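Local coordinates for protein serine repeat antigen 5 (Plasmodium falciparum, PDB 6X42) that adopts the papain-like cysteine protease fold and is probably a proteolytically inactive pseudoenzyme of the malaria parasite, at residues N37-L42 with R66-Y71; V81-K86 with V125-P130; G110-E115 with N138-G143; S238-R243 with V258-P263. All blocks are in the same frame, centred on the assembly; numbering follows the deposited sequence.

Contact 1. Residues N37-L42 with R66-Y71; sequences NCISNL and RCMKGY
Tyr71, whose carbonyl O lies 3.3 Å from Cys38 SG, brings a flat group to the border of this contact: one face of its ring takes the Arg66 guanidinium, displaced toward the rim, while Arg66 O sits at the ring edge, in its plane. The phenol OH is hydrogen-bonded to Pro282 O, outside the contact. A covalent bond joins the two segments. Cys38 SG and Cys67 SG are 2.0 Å apart, with chi3 at -71°, somewhat short of a right angle. The two halves reach the bridge differently: Cys38 holds SG opposite its own backbone N (chi1 -175°), whereas Cys67 swings SG opposite its carbonyl carbon (chi1 -82°), and each sulfur thereby leans across to its partner. Aliphatic groups line the bridge. Ile39 lays CG1 3.7 Å from Cys67 CB and sends CD1 on to Met68 SD at 3.9 Å, helped by the bent Met68 chain. Leu42 CD1 meets Cys67 SG at 4.1 Å; Ile39 and Leu42 also pack against Tyr60, about two turns before Cys67 on helix 53-68. Both backbones are held locally. Asn37 OD1 takes Ile39 N at 3.0 Å on a lone pair in its carbonyl plane, an Asx turn leading into the 3-10 segment 39-41. On the other side Gly70 N bonds to Cys67 O at 3.0 Å and Tyr71 N to Arg66 O, also at 3.0 Å. The result is a disulfide that staples the loop preceding helix 53-68 to the Schellman-capped C-terminal end of that helix, the long central helix of the papain fold.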
loop_
_atom_site.group_PDB
_atom_site.type_symbol
_atom_site.label_atom_id
_atom_site.label_comp_id
_atom_site.label_asym_id
_atom_site.label_seq_id
_atom_site.Cartn_x
_atom_site.Cartn_y
_atom_site.Cartn_z
ATOM N N ASN A 37 0.453 14.927 11.543
ATOM C CA ASN A 37 -0.010 14.526 10.218
ATOM C C ASN A 37 -1.061 13.427 10.318
ATOM O O ASN A 37 -0.897 12.450 11.055
ATOM C CB ASN A 37 1.159 14.036 9.354
ATOM C CG ASN A 37 0.869 14.153 7.842
ATOM O OD1 ASN A 37 0.015 13.441 7.280
ATOM N ND2 ASN A 37 1.581 15.058 7.184
ATOM N N CYS A 38 -2.149 13.603 9.568
ATOM C CA CYS A 38 -3.172 12.567 9.455
ATOM C C CYS A 38 -2.546 11.196 9.211
ATOM O O CYS A 38 -2.935 10.194 9.834
ATOM C CB CYS A 38 -4.090 12.953 8.291
ATOM S SG CYS A 38 -5.545 11.921 7.979
ATOM N N ILE A 39 -1.569 11.132 8.310
ATOM C CA ILE A 39 -0.995 9.846 7.927
ATOM C C ILE A 39 -0.236 9.212 9.089
ATOM O O ILE A 39 -0.236 7.983 9.233
ATOM C CB ILE A 39 -0.168 10.031 6.640
ATOM C CG1 ILE A 39 -1.121 10.283 5.468
ATOM C CG2 ILE A 39 0.674 8.817 6.380
ATOM C CD1 ILE A 39 -0.482 10.762 4.187
ATOM N N SER A 40 0.368 10.015 9.967
ATOM C CA SER A 40 1.076 9.447 11.107
ATOM C C SER A 40 0.135 8.826 12.120
ATOM O O SER A 40 0.582 8.085 12.998
ATOM C CB SER A 40 1.879 10.526 11.825
ATOM O OG SER A 40 2.613 11.266 10.880
ATOM N N ASN A 41 -1.151 9.135 12.032
ATOM C CA ASN A 41 -2.148 8.605 12.944
ATOM C C ASN A 41 -2.855 7.373 12.402
ATOM O O ASN A 41 -3.789 6.876 13.039
ATOM C CB ASN A 41 -3.093 9.738 13.292
ATOM C CG ASN A 41 -2.510 10.628 14.370
ATOM O OD1 ASN A 41 -2.596 10.315 15.554
ATOM N ND2 ASN A 41 -1.748 11.631 13.953
ATOM N N LEU A 42 -2.398 6.836 11.276
ATOM C CA LEU A 42 -2.875 5.546 10.776
ATOM C C LEU A 42 -1.959 4.461 11.341
ATOM O O LEU A 42 -0.861 4.223 10.828
ATOM C CB LEU A 42 -2.852 5.548 9.253
ATOM C CG LEU A 42 -3.781 6.542 8.544
ATOM C CD1 LEU A 42 -3.408 6.688 7.053
ATOM C CD2 LEU A 42 -5.228 6.100 8.700
ATOM N N ARG A 66 -7.514 9.719 1.485
ATOM C CA ARG A 66 -8.489 10.439 2.307
ATOM C C ARG A 66 -7.808 11.464 3.208
ATOM O O ARG A 66 -8.280 12.600 3.330
ATOM C CB ARG A 66 -9.328 9.440 3.100
ATOM C CG ARG A 66 -10.390 8.736 2.237
ATOM C CD ARG A 66 -11.187 7.683 3.005
ATOM N NE ARG A 66 -11.805 8.268 4.190
ATOM C CZ ARG A 66 -12.933 8.975 4.181
ATOM N NH1 ARG A 66 -13.600 9.156 3.049
ATOM N NH2 ARG A 66 -13.389 9.509 5.302
ATOM N N CYS A 67 -6.666 11.109 3.802
ATOM C CA CYS A 67 -5.909 12.077 4.592
ATOM C C CYS A 67 -5.484 13.272 3.743
ATOM O O CYS A 67 -5.605 14.427 4.171
ATOM C CB CYS A 67 -4.664 11.420 5.190
ATOM S SG CYS A 67 -4.889 10.478 6.709
ATOM N N MET A 68 -4.980 13.017 2.537
ATOM C CA MET A 68 -4.532 14.104 1.675
ATOM C C MET A 68 -5.683 15.031 1.295
ATOM O O MET A 68 -5.446 16.209 1.010
ATOM C CB MET A 68 -3.896 13.536 0.399
ATOM C CG MET A 68 -2.537 12.816 0.532
ATOM S SD MET A 68 -1.298 13.557 1.609
ATOM C CE MET A 68 -0.755 14.935 0.619
ATOM N N LYS A 69 -6.921 14.527 1.276
ATOM C CA LYS A 69 -8.099 15.322 0.936
ATOM C C LYS A 69 -8.772 15.938 2.164
ATOM O O LYS A 69 -9.836 16.552 2.035
ATOM C CB LYS A 69 -9.099 14.475 0.127
ATOM C CG LYS A 69 -8.623 14.057 -1.296
ATOM C CD LYS A 69 -7.921 15.197 -2.048
ATOM C CE LYS A 69 -7.516 14.859 -3.490
ATOM N NZ LYS A 69 -6.032 14.762 -3.622
ATOM N N GLY A 70 -8.166 15.806 3.340
ATOM C CA GLY A 70 -8.621 16.496 4.529
ATOM C C GLY A 70 -9.543 15.720 5.445
ATOM O O GLY A 70 -10.105 16.313 6.378
ATOM N N TYR A 71 -9.728 14.428 5.212
ATOM C CA TYR A 71 -10.571 13.606 6.066
ATOM C C TYR A 71 -9.786 13.085 7.270
ATOM O O TYR A 71 -8.555 13.084 7.292
ATOM C CB TYR A 71 -11.166 12.440 5.271
ATOM C CG TYR A 71 -12.099 12.900 4.173
ATOM C CD1 TYR A 71 -11.623 13.141 2.890
ATOM C CD2 TYR A 71 -13.451 13.112 4.426
ATOM C CE1 TYR A 71 -12.466 13.583 1.890
ATOM C CE2 TYR A 71 -14.301 13.544 3.432
ATOM C CZ TYR A 71 -13.809 13.777 2.165
ATOM O OH TYR A 71 -14.672 14.215 1.177
#

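Contact 2. Residues V81-K86 with V125-P130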
loop_
_atom_site.group_PDB
_atom_site.type_symbol
_atom_site.label_atom_id
_atom_site.label_comp_id
_atom_site.label_asym_id
_atom_site.label_seq_id
_atom_site.Cartn_x
_atom_site.Cartn_y
_atom_site.Cartn_z
ATOM N N VAL A 81 -14.060 -6.148 3.296
ATOM C CA VAL A 81 -13.559 -6.383 1.950
ATOM C C VAL A 81 -13.209 -7.850 1.750
ATOM O O VAL A 81 -13.421 -8.408 0.669
ATOM C CB VAL A 81 -12.383 -5.441 1.640
ATOM C CG1 VAL A 81 -11.816 -5.718 0.261
ATOM C CG2 VAL A 81 -12.831 -3.991 1.800
ATOM N N ALA A 82 -12.659 -8.503 2.775
ATOM C CA ALA A 82 -12.335 -9.916 2.641
ATOM C C ALA A 82 -13.580 -10.756 2.410
ATOM O O ALA A 82 -13.546 -11.733 1.663
ATOM C CB ALA A 82 -11.657 -10.416 3.913
ATOM N N ASN A 83 -14.677 -10.414 3.071
ATOM C CA ASN A 83 -15.802 -11.329 3.184
ATOM C C ASN A 83 -16.940 -11.031 2.229
ATOM O O ASN A 83 -17.824 -11.874 2.082
ATOM C CB ASN A 83 -16.312 -11.340 4.626
ATOM C CG ASN A 83 -15.309 -11.972 5.564
ATOM O OD1 ASN A 83 -14.364 -12.639 5.118
ATOM N ND2 ASN A 83 -15.510 -11.799 6.865
ATOM N N CYS A 84 -16.946 -9.875 1.590
ATOM C CA CYS A 84 -18.060 -9.428 0.759
ATOM C C CYS A 84 -17.590 -9.405 -0.692
ATOM O O CYS A 84 -16.766 -8.566 -1.073
ATOM C CB CYS A 84 -18.530 -8.055 1.225
ATOM S SG CYS A 84 -19.048 -8.098 2.954
ATOM N N TYR A 85 -18.107 -10.328 -1.495
ATOM C CA TYR A 85 -17.736 -10.436 -2.897
ATOM C C TYR A 85 -18.850 -11.156 -3.648
ATOM O O TYR A 85 -19.621 -11.920 -3.064
ATOM C CB TYR A 85 -16.400 -11.172 -3.049
ATOM C CG TYR A 85 -16.372 -12.556 -2.430
ATOM C CD1 TYR A 85 -16.848 -13.656 -3.133
ATOM C CD2 TYR A 85 -15.862 -12.762 -1.150
ATOM C CE1 TYR A 85 -16.826 -14.921 -2.600
ATOM C CE2 TYR A 85 -15.828 -14.032 -0.598
ATOM C CZ TYR A 85 -16.314 -15.111 -1.335
ATOM O OH TYR A 85 -16.308 -16.391 -0.821
ATOM N N LYS A 86 -18.940 -10.891 -4.945
ATOM C CA LYS A 86 -19.878 -11.582 -5.820
ATOM C C LYS A 86 -19.223 -12.834 -6.415
ATOM O O LYS A 86 -18.000 -12.940 -6.509
ATOM C CB LYS A 86 -20.325 -10.635 -6.938
ATOM C CG LYS A 86 -21.070 -9.402 -6.442
ATOM N N VAL A 125 -11.834 -14.281 8.640
ATOM C CA VAL A 125 -11.661 -14.119 7.202
ATOM C C VAL A 125 -12.275 -15.334 6.520
ATOM O O VAL A 125 -11.822 -16.465 6.729
ATOM C CB VAL A 125 -10.175 -13.949 6.866
ATOM C CG1 VAL A 125 -9.962 -14.019 5.358
ATOM C CG2 VAL A 125 -9.681 -12.634 7.426
ATOM N N GLY A 126 -13.318 -15.103 5.719
ATOM C CA GLY A 126 -14.098 -16.150 5.093
ATOM C C GLY A 126 -15.503 -16.289 5.627
ATOM O O GLY A 126 -16.278 -17.064 5.056
ATOM N N GLU A 127 -15.864 -15.608 6.714
ATOM C CA GLU A 127 -17.219 -15.732 7.243
ATOM C C GLU A 127 -18.201 -14.963 6.350
ATOM O O GLU A 127 -17.818 -14.218 5.451
ATOM C CB GLU A 127 -17.295 -15.285 8.709
ATOM C CG GLU A 127 -17.387 -13.804 8.944
ATOM C CD GLU A 127 -17.654 -13.403 10.372
ATOM O OE1 GLU A 127 -17.616 -14.266 11.279
ATOM O OE2 GLU A 127 -17.937 -12.212 10.579
ATOM N N GLN A 128 -19.489 -15.164 6.598
ATOM C CA GLN A 128 -20.506 -14.528 5.772
ATOM C C GLN A 128 -20.376 -13.009 5.824
ATOM O O GLN A 128 -20.095 -12.423 6.868
ATOM C CB GLN A 128 -21.887 -14.951 6.272
ATOM C CG GLN A 128 -23.030 -14.299 5.537
ATOM C CD GLN A 128 -24.331 -14.455 6.270
ATOM O OE1 GLN A 128 -24.776 -15.575 6.504
ATOM N NE2 GLN A 128 -24.964 -13.331 6.626
ATOM N N CYS A 129 -20.582 -12.375 4.680
ATOM C CA CYS A 129 -20.580 -10.920 4.603
ATOM C C CYS A 129 -21.655 -10.359 5.530
ATOM O O CYS A 129 -22.817 -10.775 5.440
ATOM C CB CYS A 129 -20.871 -10.514 3.159
ATOM S SG CYS A 129 -20.965 -8.737 2.855
ATOM N N PRO A 130 -21.315 -9.435 6.428
ATOM C CA PRO A 130 -22.301 -8.918 7.382
ATOM C C PRO A 130 -23.247 -7.917 6.743
ATOM O O PRO A 130 -22.915 -7.239 5.766
ATOM C CB PRO A 130 -21.428 -8.226 8.440
ATOM C CG PRO A 130 -20.281 -7.718 7.644
ATOM C CD PRO A 130 -19.994 -8.825 6.639
HETATM O O HOH W 1 -17.315 -14.530 2.806
HETATM O O HOH W 2 -15.924 -16.617 1.763
#
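Where helix 78-83 gives out, the irregular loop 125-130 draws alongside, the CA atoms of Cys84 and Cys129 coming within 4.8 Å. The disulfide between them probably corresponds to a bridge seen in the helical domain of papain-like proteases. Its sulfurs, Cys84 SG and Cys129 SG, are 2.0 Å apart, with chi3 at 97° close to the unstrained right angle, and Pro130 CD rests against Cys84 SG at 3.9 Å. Asn83 makes the polar counterpart. Its OD1 accepts Gly126 N at 2.7 Å, a nearly straight bond whose donor is tilted 32° from the carbonyl plane. The other end of the same amide, ND2, is taken by Tyr118 OH and Lys124 O, so both ends are engaged and the amide rotation is fixed. Glu127 passes obliquely across it, CG 3.4 Å from Asn83 ND2, the two flat ends turned 45° apart; its OE2 goes to Tyr118 OH as well. Ala82 CB closes the helix side against Val125 CG1. Gly126 has a positive phi, where a side chain would jam against the preceding carbonyl O. A water links the two backbones, donating to Asn83 O at 2.8 Å and to Glu127 O at 2.7 Å.

Contact 3. Residues G110-E115 with N138-G143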
loop_
_atom_site.group_PDB
_atom_site.type_symbol
_atom_site.label_atom_id
_atom_site.label_comp_id
_atom_site.label_asym_id
_atom_site.label_seq_id
_atom_site.Cartn_x
_atom_site.Cartn_y
_atom_site.Cartn_z
ATOM N N GLY A 110 -20.188 -0.585 -3.163
ATOM C CA GLY A 110 -20.425 0.830 -2.910
ATOM C C GLY A 110 -20.257 1.268 -1.472
ATOM O O GLY A 110 -20.519 2.434 -1.156
ATOM N N PHE A 111 -19.810 0.382 -0.586
ATOM C CA PHE A 111 -19.760 0.677 0.841
ATOM C C PHE A 111 -18.449 0.163 1.402
ATOM O O PHE A 111 -18.095 -1.003 1.199
ATOM C CB PHE A 111 -20.937 -0.002 1.552
ATOM C CG PHE A 111 -21.379 0.688 2.816
ATOM C CD1 PHE A 111 -22.503 1.501 2.823
ATOM C CD2 PHE A 111 -20.674 0.516 3.999
ATOM C CE1 PHE A 111 -22.919 2.132 3.992
ATOM C CE2 PHE A 111 -21.079 1.145 5.170
ATOM C CZ PHE A 111 -22.204 1.954 5.166
ATOM N N LEU A 112 -17.724 1.033 2.093
ATOM C CA LEU A 112 -16.548 0.635 2.860
ATOM C C LEU A 112 -16.853 0.991 4.298
ATOM O O LEU A 112 -16.767 2.174 4.678
ATOM C CB LEU A 112 -15.280 1.346 2.397
ATOM C CG LEU A 112 -14.779 0.891 1.037
ATOM C CD1 LEU A 112 -13.640 1.803 0.629
ATOM C CD2 LEU A 112 -14.369 -0.583 1.063
ATOM N N PRO A 113 -17.220 0.026 5.125
ATOM C CA PRO A 113 -17.400 0.311 6.543
ATOM C C PRO A 113 -16.076 0.650 7.203
ATOM O O PRO A 113 -14.985 0.308 6.736
ATOM C CB PRO A 113 -17.954 -1.002 7.111
ATOM C CG PRO A 113 -18.436 -1.792 5.936
ATOM C CD PRO A 113 -17.552 -1.372 4.797
ATOM N N ALA A 114 -16.201 1.301 8.340
ATOM C CA ALA A 114 -15.062 1.549 9.194
ATOM C C ALA A 114 -14.692 0.289 9.972
ATOM O O ALA A 114 -15.548 -0.548 10.299
ATOM C CB ALA A 114 -15.394 2.682 10.164
ATOM N N GLU A 115 -13.390 0.172 10.259
ATOM C CA GLU A 115 -12.883 -0.888 11.122
ATOM C C GLU A 115 -13.701 -1.015 12.399
ATOM O O GLU A 115 -13.985 -2.125 12.849
ATOM C CB GLU A 115 -11.422 -0.577 11.463
ATOM C CG GLU A 115 -10.770 -1.492 12.477
ATOM C CD GLU A 115 -10.504 -2.861 11.943
ATOM O OE1 GLU A 115 -10.795 -3.102 10.771
ATOM O OE2 GLU A 115 -9.979 -3.701 12.694
ATOM N N ASN A 138 -19.859 5.047 6.070
ATOM C CA ASN A 138 -19.401 4.695 4.723
ATOM C C ASN A 138 -18.207 5.579 4.378
ATOM O O ASN A 138 -18.369 6.756 4.045
ATOM C CB ASN A 138 -20.502 4.868 3.678
ATOM C CG ASN A 138 -20.119 4.282 2.329
ATOM O OD1 ASN A 138 -19.003 3.780 2.144
ATOM N ND2 ASN A 138 -21.045 4.343 1.377
ATOM N N LEU A 139 -17.014 5.003 4.422
ATOM C CA LEU A 139 -15.805 5.760 4.115
ATOM C C LEU A 139 -15.603 5.930 2.620
ATOM O O LEU A 139 -14.605 6.524 2.200
ATOM C CB LEU A 139 -14.595 5.079 4.758
ATOM C CG LEU A 139 -14.682 5.016 6.288
ATOM C CD1 LEU A 139 -13.567 4.146 6.841
ATOM C CD2 LEU A 139 -14.628 6.415 6.895
ATOM N N TRP A 140 -16.531 5.417 1.819
ATOM C CA TRP A 140 -16.547 5.587 0.377
ATOM C C TRP A 140 -17.685 6.497 -0.063
ATOM O O TRP A 140 -17.937 6.629 -1.260
ATOM C CB TRP A 140 -16.674 4.215 -0.289
ATOM C CG TRP A 140 -16.482 4.259 -1.756
ATOM C CD1 TRP A 140 -17.335 3.793 -2.707
ATOM C CD2 TRP A 140 -15.356 4.794 -2.452
ATOM N NE1 TRP A 140 -16.820 4.020 -3.959
ATOM C CE2 TRP A 140 -15.600 4.629 -3.828
ATOM C CE3 TRP A 140 -14.165 5.403 -2.047
ATOM C CZ2 TRP A 140 -14.702 5.051 -4.798
ATOM C CZ3 TRP A 140 -13.272 5.822 -3.024
ATOM C CH2 TRP A 140 -13.542 5.638 -4.371
ATOM N N ASP A 141 -18.391 7.113 0.873
ATOM C CA ASP A 141 -19.424 8.068 0.503
ATOM C C ASP A 141 -18.819 9.167 -0.368
ATOM O O ASP A 141 -17.750 9.705 -0.062
ATOM C CB ASP A 141 -20.045 8.646 1.773
ATOM C CG ASP A 141 -21.464 9.129 1.567
ATOM O OD1 ASP A 141 -21.843 10.100 2.252
ATOM O OD2 ASP A 141 -22.190 8.554 0.724
ATOM N N ASN A 142 -19.495 9.467 -1.478
ATOM C CA ASN A 142 -19.055 10.433 -2.488
ATOM C C ASN A 142 -17.693 10.109 -3.094
ATOM O O ASN A 142 -17.063 10.982 -3.698
ATOM C CB ASN A 142 -19.084 11.890 -2.001
ATOM C CG ASN A 142 -20.273 12.191 -1.109
ATOM O OD1 ASN A 142 -21.427 12.081 -1.527
ATOM N ND2 ASN A 142 -19.994 12.598 0.122
ATOM N N GLY A 143 -17.217 8.876 -2.958
ATOM C CA GLY A 143 -16.072 8.433 -3.718
ATOM C C GLY A 143 -16.494 7.865 -5.061
ATOM O O GLY A 143 -17.594 7.333 -5.217
#
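Asn138 OD1 receives two backbone donors, Leu112 N at 3.0 Å across the contact and Trp140 N, also at 3.0 Å, from its own segment. They arrive from opposite faces of the amide plane, each well out of it and neither on a lone pair; the second closes an Asx turn at the start of the type I turn from Asn138 to Asp141. The amide's other end works in the reverse sense, ND2 donating to Gly110 O at 3.2 Å along a lone pair of that carbonyl. Beside it, Leu139 N bonds to Leu112 O at 2.9 Å. With CG opposite its backbone N (chi1 -170°), Asn138 lies flat over the Phe111 ring: amide and ring planes are only 14° apart, CG sits above the ring toward its rim, and CB makes a CH-pi contact 3.8 Å from the Phe111 centroid. Pro113 CD meets that ring at its edge. Trp140 presents a different side, its CD1 facing Gly110 O nearly in the indole plane while Gly143 CA covers one indole face. Further out, Leu112 CD1 reaches Trp140 CB at 4.0 Å, and Leu139 CD1 packs on Ala114 CB at 4.1 Å. Leu112 also touches Val81 and Ile106, which connects this pair of loops to the helices of the papain-like helical domain. Because its oxygen meets two N-H groups and its nitrogen a carbonyl, the Asn138 amide has one sensible orientation. This one stacked side chain supplies three hydrogen bonds, two of them across the contact, beside the one backbone bond between the segments.

Contact 4. Residues S238-R243 with V258-P263; sequences SYWIVR and VDMYGP
Asp259 OD1 collects three donors: Gly262 N at 2.9 Å, Tyr261 N at 3.0 Å and a water at 2.9 Å that in turn accepts from Ser238 N across the contact. Tyr261 N closes an Asx turn and Gly262 N the longer Asx motif, curling the chain as it leaves the beta hairpin of strands 236-243 and 255-259, part of the beta-sheet domain of the papain fold. OD2 is held separately by Tyr229 OH. Within the hairpin, Trp240 and Val258 form an antiparallel hydrogen-bonded pair, Trp240 N reaching Val258 O at 2.9 Å with the reciprocal bond alongside. Just beyond it Met260 N donates to Ser238 O at 2.9 Å. Met260 then crosses the Trp240 indole at about a right angle. Its extended chain (chi2 -173°, chi3 -167°) runs over one face: CG lies 3.6 Å from the five-membered centroid of Trp240, a CH-pi contact, and SD 4.1 Å from the six-membered centroid of the same indole, a Met-aromatic contact. Met260 CE continues over Trp240 CE3 and CZ3, and Ser238 CB touches the sulfur. Val258 CG1 approaches the indole near its plane, meeting Trp240 CB and, on the same face of the sheet, Val242 CG2. Ile179 and Val176 of helix 172-186 pack onto Trp240 and Met260 respectively. At the indole edge a water accepts from Trp240 NE1 at 2.9 Å and donates to Met260 O.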
loop_
_atom_site.group_PDB
_atom_site.type_symbol
_atom_site.label_atom_id
_atom_site.label_comp_id
_atom_site.label_asym_id
_atom_site.label_seq_id
_atom_site.Cartn_x
_atom_site.Cartn_y
_atom_site.Cartn_z
ATOM N N SER A 238 19.922 5.873 -1.645
ATOM C CA SER A 238 18.590 6.307 -1.237
ATOM C C SER A 238 17.789 5.096 -0.788
ATOM O O SER A 238 18.073 3.965 -1.182
ATOM C CB SER A 238 17.839 7.005 -2.387
ATOM O OG SER A 238 18.582 8.101 -2.899
ATOM N N TYR A 239 16.773 5.348 0.031
ATOM C CA TYR A 239 15.918 4.286 0.542
ATOM C C TYR A 239 14.445 4.637 0.372
ATOM O O TYR A 239 14.063 5.813 0.373
ATOM C CB TYR A 239 16.204 4.014 2.039
ATOM C CG TYR A 239 15.993 5.195 2.953
ATOM C CD1 TYR A 239 14.748 5.487 3.477
ATOM C CD2 TYR A 239 17.046 6.049 3.290
ATOM C CE1 TYR A 239 14.558 6.574 4.303
ATOM C CE2 TYR A 239 16.849 7.142 4.116
ATOM C CZ TYR A 239 15.601 7.402 4.613
ATOM O OH TYR A 239 15.371 8.498 5.421
ATOM N N TRP A 240 13.614 3.594 0.266
ATOM C CA TRP A 240 12.179 3.677 0.485
ATOM C C TRP A 240 11.879 3.394 1.949
ATOM O O TRP A 240 12.525 2.540 2.565
ATOM C CB TRP A 240 11.432 2.608 -0.332
ATOM C CG TRP A 240 11.571 2.704 -1.815
ATOM C CD1 TRP A 240 12.033 1.737 -2.638
ATOM C CD2 TRP A 240 11.235 3.824 -2.657
ATOM N NE1 TRP A 240 12.009 2.166 -3.948
ATOM C CE2 TRP A 240 11.518 3.446 -3.980
ATOM C CE3 TRP A 240 10.709 5.099 -2.417
ATOM C CZ2 TRP A 240 11.332 4.303 -5.048
ATOM C CZ3 TRP A 240 10.524 5.948 -3.479
ATOM C CH2 TRP A 240 10.834 5.541 -4.778
ATOM N N ILE A 241 10.862 4.067 2.486
ATOM C CA ILE A 241 10.224 3.698 3.747
ATOM C C ILE A 241 8.983 2.894 3.378
ATOM O O ILE A 241 8.133 3.361 2.605
ATOM C CB ILE A 241 9.853 4.928 4.595
ATOM C CG1 ILE A 241 11.067 5.827 4.829
ATOM C CG2 ILE A 241 9.236 4.466 5.902
ATOM C CD1 ILE A 241 10.730 7.102 5.575
ATOM N N VAL A 242 8.899 1.680 3.911
ATOM C CA VAL A 242 7.870 0.709 3.553
ATOM C C VAL A 242 7.078 0.328 4.799
ATOM O O VAL A 242 7.650 -0.025 5.836
ATOM C CB VAL A 242 8.488 -0.544 2.898
ATOM C CG1 VAL A 242 7.405 -1.546 2.486
ATOM C CG2 VAL A 242 9.336 -0.158 1.703
ATOM N N ARG A 243 5.756 0.375 4.668
ATOM C CA ARG A 243 4.802 -0.078 5.679
ATOM C C ARG A 243 4.401 -1.518 5.388
ATOM O O ARG A 243 4.013 -1.850 4.264
ATOM C CB ARG A 243 3.558 0.805 5.635
ATOM C CG ARG A 243 2.450 0.439 6.631
ATOM C CD ARG A 243 1.321 1.380 6.472
ATOM N NE ARG A 243 0.093 1.008 7.156
ATOM C CZ ARG A 243 -0.353 1.511 8.302
ATOM N NH1 ARG A 243 0.376 2.311 9.051
ATOM N NH2 ARG A 243 -1.571 1.220 8.699
ATOM N N VAL A 258 14.529 0.264 2.846
ATOM C CA VAL A 258 15.197 -0.605 1.882
ATOM C C VAL A 258 15.828 0.258 0.799
ATOM O O VAL A 258 15.228 1.226 0.323
ATOM C CB VAL A 258 14.220 -1.672 1.322
ATOM C CG1 VAL A 258 13.064 -1.038 0.564
ATOM C CG2 VAL A 258 14.924 -2.686 0.448
ATOM N N ASP A 259 17.051 -0.097 0.423
ATOM C CA ASP A 259 17.758 0.625 -0.632
ATOM C C ASP A 259 16.957 0.572 -1.929
ATOM O O ASP A 259 16.477 -0.485 -2.350
ATOM C CB ASP A 259 19.141 -0.014 -0.809
ATOM C CG ASP A 259 20.089 0.843 -1.629
ATOM O OD1 ASP A 259 19.868 0.907 -2.853
ATOM O OD2 ASP A 259 21.013 1.465 -1.053
ATOM N N MET A 260 16.807 1.734 -2.566
ATOM C CA MET A 260 15.958 1.832 -3.741
ATOM C C MET A 260 16.493 1.030 -4.925
ATOM O O MET A 260 15.723 0.551 -5.765
ATOM C CB MET A 260 15.928 3.275 -4.207
ATOM C CG MET A 260 15.015 4.162 -3.438
ATOM S SD MET A 260 14.948 5.778 -4.274
ATOM C CE MET A 260 14.133 6.685 -2.944
ATOM N N TYR A 261 17.801 0.934 -5.050
ATOM C CA TYR A 261 18.387 0.288 -6.215
ATOM C C TYR A 261 18.919 -1.099 -5.892
ATOM O O TYR A 261 18.892 -1.978 -6.754
ATOM C CB TYR A 261 19.449 1.201 -6.865
ATOM C CG TYR A 261 18.871 2.480 -7.508
ATOM C CD1 TYR A 261 18.475 2.518 -8.859
ATOM C CD2 TYR A 261 18.723 3.636 -6.768
ATOM C CE1 TYR A 261 17.957 3.694 -9.434
ATOM C CE2 TYR A 261 18.200 4.801 -7.325
ATOM C CZ TYR A 261 17.831 4.838 -8.657
ATOM O OH TYR A 261 17.317 6.015 -9.207
ATOM N N GLY A 262 19.351 -1.331 -4.660
ATOM C CA GLY A 262 19.890 -2.600 -4.254
ATOM C C GLY A 262 21.266 -2.869 -4.831
ATOM O O GLY A 262 21.872 -2.016 -5.495
ATOM N N PRO A 263 21.788 -4.072 -4.581
ATOM C CA PRO A 263 23.102 -4.432 -5.118
ATOM C C PRO A 263 23.143 -4.350 -6.634
ATOM O O PRO A 263 22.159 -4.616 -7.327
ATOM C CB PRO A 263 23.298 -5.876 -4.641
ATOM C CG PRO A 263 22.399 -6.034 -3.482
ATOM C CD PRO A 263 21.248 -5.117 -3.695
HETATM O O HOH W 3 20.008 3.659 -3.678
HETATM O O HOH W 4 12.944 0.621 -6.245
#

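Contact 1 touches both contact 3 and contact 4. Its centre is 16 Å from that of contact 3, where Arg66 NH1 packs 2.9 Å from Leu139 O, and 23 Å from that of contact 4, where Leu42 O and Arg243 NH1, 2.9 Å apart, probably form a hydrogen bond. Contacts 2 and 3 alternate along the chain and meet where Val81 CG2 touches Leu112 CD2 at 3.8 Å. Contact 4 lies across the chain's centre from both, its own centre about 35 Å from that of contact 2. It alone adjoins the triiodo ligand, about 4 Å from the Ser238 side chain; a calcium ion is about 12 Å from the Val258 side chain.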